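Local coordinates for protein of unknown function with a Fic domain (PDB 3CUC) that is of unknown function but carries a Fic domain in a largely helical chain, at residues I219-E224 with N260-C265; G215-V220 with R268-A273. All blocks are in the same frame, centred on the assembly; numbering follows the deposited sequence.

Interaction 1: I219-E224 with N260-C265; sequences IVIHSE and NYLSSC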
loop_
_atom_site.group_PDB
_atom_site.type_symbol
_atom_site.label_atom_id
_atom_site.label_comp_id
_atom_site.label_asym_id
_atom_site.label_seq_id
_atom_site.Cartn_x
_atom_site.Cartn_y
_atom_site.Cartn_z
ATOM N N ILE A 219 7.800 -1.619 -0.601
ATOM C CA ILE A 219 7.873 -2.151 0.758
ATOM C C ILE A 219 6.763 -3.158 1.058
ATOM O O ILE A 219 5.714 -3.175 0.403
ATOM C CB ILE A 219 7.856 -1.020 1.832
ATOM C CG1 ILE A 219 6.543 -0.233 1.801
ATOM C CG2 ILE A 219 9.035 -0.072 1.624
ATOM C CD1 ILE A 219 6.244 0.468 3.087
ATOM N N VAL A 220 7.024 -3.994 2.061
ATOM C CA VAL A 220 6.073 -4.985 2.546
ATOM C C VAL A 220 5.774 -4.726 4.021
ATOM O O VAL A 220 6.639 -4.929 4.876
ATOM C CB VAL A 220 6.645 -6.418 2.428
ATOM C CG1 VAL A 220 5.669 -7.427 3.021
ATOM C CG2 VAL A 220 6.952 -6.762 0.991
ATOM N N ILE A 221 4.565 -4.270 4.330
ATOM C CA ILE A 221 4.132 -4.237 5.725
ATOM C C ILE A 221 3.754 -5.673 6.072
ATOM O O ILE A 221 2.825 -6.226 5.481
ATOM C CB ILE A 221 2.955 -3.281 5.957
ATOM C CG1 ILE A 221 3.351 -1.853 5.572
ATOM C CG2 ILE A 221 2.542 -3.314 7.419
ATOM C CD1 ILE A 221 2.193 -0.889 5.563
ATOM N N HIS A 222 4.508 -6.284 6.988
ATOM C CA HIS A 222 4.359 -7.712 7.293
ATOM C C HIS A 222 3.190 -7.945 8.233
ATOM O O HIS A 222 3.044 -7.221 9.216
ATOM C CB HIS A 222 5.642 -8.268 7.913
ATOM C CG HIS A 222 6.785 -8.338 6.954
ATOM N ND1 HIS A 222 7.097 -9.481 6.250
ATOM C CD2 HIS A 222 7.679 -7.401 6.562
ATOM C CE1 HIS A 222 8.138 -9.248 5.470
ATOM N NE2 HIS A 222 8.510 -7.992 5.640
ATOM N N SER A 223 2.365 -8.955 7.942
ATOM C CA SER A 223 1.157 -9.205 8.749
ATOM C C SER A 223 1.474 -9.692 10.170
ATOM O O SER A 223 0.651 -9.547 11.073
ATOM C CB SER A 223 0.192 -10.177 8.051
ATOM O OG SER A 223 0.572 -11.527 8.247
ATOM N N GLU A 224 2.661 -10.258 10.374
ATOM C CA GLU A 224 3.126 -10.569 11.728
ATOM C C GLU A 224 3.282 -9.318 12.587
ATOM O O GLU A 224 3.234 -9.399 13.804
ATOM C CB GLU A 224 4.440 -11.344 11.677
ATOM C CG GLU A 224 4.242 -12.763 11.162
ATOM C CD GLU A 224 5.535 -13.452 10.788
ATOM O OE1 GLU A 224 6.242 -12.954 9.877
ATOM O OE2 GLU A 224 5.831 -14.505 11.394
ATOM N N ASN A 260 8.088 7.311 10.193
ATOM C CA ASN A 260 9.211 6.509 10.666
ATOM C C ASN A 260 8.984 5.029 10.386
ATOM O O ASN A 260 9.908 4.332 9.957
ATOM C CB ASN A 260 9.472 6.733 12.160
ATOM C CG ASN A 260 10.021 8.124 12.462
ATOM O OD1 ASN A 260 10.598 8.785 11.598
ATOM N ND2 ASN A 260 9.845 8.572 13.701
ATOM N N TYR A 261 7.756 4.558 10.601
ATOM C CA TYR A 261 7.432 3.153 10.367
ATOM C C TYR A 261 7.704 2.718 8.923
ATOM O O TYR A 261 8.359 1.707 8.686
ATOM C CB TYR A 261 5.976 2.863 10.729
ATOM C CG TYR A 261 5.632 1.389 10.642
ATOM C CD1 TYR A 261 6.347 0.449 11.381
ATOM C CD2 TYR A 261 4.609 0.933 9.810
ATOM C CE1 TYR A 261 6.052 -0.903 11.301
ATOM C CE2 TYR A 261 4.306 -0.424 9.728
ATOM C CZ TYR A 261 5.031 -1.333 10.475
ATOM O OH TYR A 261 4.735 -2.671 10.389
ATOM N N LEU A 262 7.205 3.490 7.963
ATOM C CA LEU A 262 7.441 3.190 6.556
ATOM C C LEU A 262 8.932 3.257 6.234
ATOM O O LEU A 262 9.428 2.490 5.413
ATOM C CB LEU A 262 6.652 4.141 5.643
ATOM C CG LEU A 262 5.120 4.038 5.656
ATOM C CD1 LEU A 262 4.532 4.843 4.504
ATOM C CD2 LEU A 262 4.652 2.592 5.580
ATOM N N SER A 263 9.649 4.167 6.881
ATOM C CA SER A 263 11.092 4.271 6.681
ATOM C C SER A 263 11.815 3.011 7.144
ATOM O O SER A 263 12.737 2.546 6.477
ATOM C CB SER A 263 11.648 5.498 7.394
ATOM O OG SER A 263 10.987 6.661 6.934
ATOM N N SER A 264 11.381 2.440 8.261
ATOM C CA SER A 264 11.983 1.201 8.740
ATOM C C SER A 264 11.710 0.038 7.764
ATOM O O SER A 264 12.562 -0.832 7.577
ATOM C CB SER A 264 11.506 0.872 10.153
ATOM O OG SER A 264 10.116 0.610 10.170
ATOM N N CYS A 265 10.542 0.033 7.127
ATOM C CA CYS A 265 10.280 -0.939 6.059
ATOM C C CYS A 265 11.192 -0.697 4.878
ATOM O O CYS A 265 11.739 -1.643 4.314
ATOM C CB CYS A 265 8.842 -0.861 5.556
ATOM S SG CYS A 265 7.628 -1.052 6.835
#
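Tyr261 meets Ile221 at the rim of its ring: the methyl CG2 lies near the ring plane, 3.7 Å from Tyr261 OH and 4.1 Å from CE2. The tyrosine extends that far because its CG stands anti to the backbone N (chi1 -174°), and its hydroxyl is hydrogen-bonded to Asp225, just beyond 219-224. Within the helix, Tyr261 O accepts from both Ser264 OG and Cys265 N. Leu262 comes next, sending CD2 to the tip of Ile219, 3.6 Å from CD1, the two side chains crossing at about a right angle; the same CD2 lies 4.3 Å from Ile221 CD1. In this helical Fic protein the contact packs the loop between helices 199-213 and 226-240 against helix 256-277, with Val207 and Leu211 of helix 199-213 also touching Ile219. Cys265, where the backbones come closest, offers its CB to Ile219, 3.8 Å from CD1 and 3.9 Å from CB. Ile219 CG1 sits between its own backbone N and carbonyl carbon (chi1 63°), and with chi2 extended CD1 reaches both Leu262 CD2 and Cys265 CB, while CG2 lies over the cysteine backbone, 4.0 Å from Cys265 C.

Interaction 2: G215-V220 with R268-A273; sequences GYPMIV and RSLTLA
Ser269 reaches from its helix to the linker backbone and gives a hydrogen bond to the carbonyl of Met218, a selenomethionine in this model, with OG 2.9 Å from O. The approach is bent, with a C=O...donor angle of 128°, and the hydroxyl lies 34° from the carbonyl plane. Ser269 OG also lies beside Ile219, 3.5 Å from its CA and 3.7 Å from its CG2, so the hydroxyl is flanked by carbon as well as by its acceptor. Next to this bond Pro217 presents its ring to the helix. Its CG is 4.0 Å from Ser269 CB, and both CG and CD are 3.8 Å from Leu270 CD2; proline and leucine cross at about a right angle. At the other end of the contact the Arg268 guanidinium approaches Val220 obliquely, NH1 being 4.3 Å from CB.

Further out, other helices border these groups. Trp14 of helix 6-16 touches both Pro217 and Leu270 at the apolar end, and also donates from NE1 to the carbonyl of Gly215. That glycine, with positive phi, is the C-prime residue of the Schellman motif ending helix 199-213, the turn from which the chain runs into 216-220. Phe32 of helix 22-42 packs on Met218 and Val220, and Glu35 of the same helix forms a salt bridge with Arg268 NH2.

The bond thus joins the linker to helix 256-277 through main chain on one side and side chain on the other. The same hydroxyl also makes a weak hydrogen bond with Cys265 O, one turn earlier, so its single proton can at best be shared unequally, with Met218 O as the main acceptor. The buried Met218 carbonyl therefore gains a polar partner beside the apolar Pro217-Leu270 contact.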
loop_
_atom_site.group_PDB
_atom_site.type_symbol
_atom_site.label_atom_id
_atom_site.label_comp_id
_atom_site.label_asym_id
_atom_site.label_seq_id
_atom_site.Cartn_x
_atom_site.Cartn_y
_atom_site.Cartn_z
ATOM N N GLY A 215 11.502 5.651 -8.039
ATOM C CA GLY A 215 12.697 4.807 -8.091
ATOM C C GLY A 215 13.142 4.160 -6.786
ATOM O O GLY A 215 14.300 3.759 -6.654
ATOM N N TYR A 216 12.239 4.054 -5.817
ATOM C CA TYR A 216 12.548 3.358 -4.579
ATOM C C TYR A 216 12.054 1.925 -4.695
ATOM O O TYR A 216 11.100 1.660 -5.422
ATOM C CB TYR A 216 11.862 4.025 -3.393
ATOM C CG TYR A 216 12.474 5.332 -2.945
ATOM C CD1 TYR A 216 12.502 6.435 -3.789
ATOM C CD2 TYR A 216 12.994 5.475 -1.657
ATOM C CE1 TYR A 216 13.054 7.639 -3.375
ATOM C CE2 TYR A 216 13.543 6.675 -1.231
ATOM C CZ TYR A 216 13.565 7.752 -2.086
ATOM O OH TYR A 216 14.109 8.936 -1.655
ATOM N N PRO A 217 12.691 0.995 -3.970
ATOM C CA PRO A 217 12.147 -0.354 -3.927
ATOM C C PRO A 217 10.877 -0.365 -3.099
ATOM O O PRO A 217 10.798 0.321 -2.081
ATOM C CB PRO A 217 13.234 -1.151 -3.211
ATOM C CG PRO A 217 13.916 -0.156 -2.362
ATOM C CD PRO A 217 13.902 1.120 -3.148
HETATM N N MSE A 218 9.894 -1.139 -3.532
HETATM C CA MSE A 218 8.613 -1.180 -2.853
HETATM C C MSE A 218 8.734 -1.904 -1.507
HETATM O O MSE A 218 9.671 -2.680 -1.288
HETATM C CB MSE A 218 7.570 -1.818 -3.766
HETATM C CG MSE A 218 7.193 -0.907 -4.915
HETATM SE SE MSE A 218 6.005 -1.731 -6.160
HETATM C CE MSE A 218 7.242 -2.991 -7.054
ATOM N N ILE A 219 7.800 -1.619 -0.601
ATOM C CA ILE A 219 7.873 -2.151 0.758
ATOM C C ILE A 219 6.763 -3.158 1.058
ATOM O O ILE A 219 5.714 -3.175 0.403
ATOM C CB ILE A 219 7.856 -1.020 1.832
ATOM C CG1 ILE A 219 6.543 -0.233 1.801
ATOM C CG2 ILE A 219 9.035 -0.072 1.624
ATOM C CD1 ILE A 219 6.244 0.468 3.087
ATOM N N VAL A 220 7.024 -3.994 2.061
ATOM C CA VAL A 220 6.073 -4.985 2.546
ATOM C C VAL A 220 5.774 -4.726 4.021
ATOM O O VAL A 220 6.639 -4.929 4.876
ATOM C CB VAL A 220 6.645 -6.418 2.428
ATOM C CG1 VAL A 220 5.669 -7.427 3.021
ATOM C CG2 VAL A 220 6.952 -6.762 0.991
ATOM N N ARG A 268 14.483 -2.096 5.352
ATOM C CA ARG A 268 14.492 -3.533 5.102
ATOM C C ARG A 268 14.559 -3.836 3.604
ATOM O O ARG A 268 15.346 -4.684 3.194
ATOM C CB ARG A 268 13.263 -4.209 5.725
ATOM C CG ARG A 268 13.354 -5.741 5.749
ATOM C CD ARG A 268 11.993 -6.442 5.902
ATOM N NE ARG A 268 12.047 -7.802 5.347
ATOM C CZ ARG A 268 11.447 -8.225 4.227
ATOM N NH1 ARG A 268 10.680 -7.421 3.482
ATOM N NH2 ARG A 268 11.606 -9.492 3.851
ATOM N N SER A 269 13.750 -3.137 2.801
ATOM C CA SER A 269 13.712 -3.345 1.341
ATOM C C SER A 269 15.041 -2.993 0.702
ATOM O O SER A 269 15.561 -3.749 -0.123
ATOM C CB SER A 269 12.625 -2.495 0.676
ATOM O OG SER A 269 11.325 -2.866 1.095
ATOM N N LEU A 270 15.580 -1.834 1.080
ATOM C CA LEU A 270 16.864 -1.380 0.575
ATOM C C LEU A 270 17.968 -2.382 0.903
ATOM O O LEU A 270 18.795 -2.705 0.048
ATOM C CB LEU A 270 17.204 0.008 1.136
ATOM C CG LEU A 270 16.475 1.188 0.482
ATOM C CD1 LEU A 270 16.604 2.433 1.336
ATOM C CD2 LEU A 270 17.001 1.449 -0.941
ATOM N N THR A 271 17.969 -2.887 2.134
ATOM C CA THR A 271 19.004 -3.824 2.556
ATOM C C THR A 271 18.927 -5.111 1.741
ATOM O O THR A 271 19.939 -5.599 1.253
ATOM C CB THR A 271 18.905 -4.143 4.054
ATOM O OG1 THR A 271 19.041 -2.931 4.807
ATOM C CG2 THR A 271 20.005 -5.105 4.461
ATOM N N LEU A 272 17.722 -5.646 1.585
ATOM C CA LEU A 272 17.522 -6.836 0.767
ATOM C C LEU A 272 17.850 -6.591 -0.703
ATOM O O LEU A 272 18.427 -7.460 -1.361
ATOM C CB LEU A 272 16.082 -7.356 0.888
ATOM C CG LEU A 272 15.882 -8.658 1.663
ATOM C CD1 LEU A 272 16.501 -8.545 3.071
ATOM C CD2 LEU A 272 14.385 -9.032 1.717
ATOM N N ALA A 273 17.464 -5.426 -1.222
ATOM C CA ALA A 273 17.644 -5.129 -2.639
ATOM C C ALA A 273 19.126 -4.960 -2.965
ATOM O O ALA A 273 19.602 -5.468 -3.983
ATOM C CB ALA A 273 16.864 -3.898 -3.027
#

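How the interactions relate
Both interactions set the linker between helices 199-213 and 226-240 against helix 256-277, and both are buried. They share Ile219 and Val220, their centres lie about 10 Å apart, and interaction 2 takes the earlier part of the linker but the later turns of the helix, so the order of contacts along the loop is the reverse of that along the helix. Interaction 1, nearer the centre of the chain, has no hydrogen bond between its segments and relies on apolar side chains; interaction 2 adds a serine-to-carbonyl bond and an arginine at its margin. The two meet where His222 of 219-224 packs against Arg268 of 268-273.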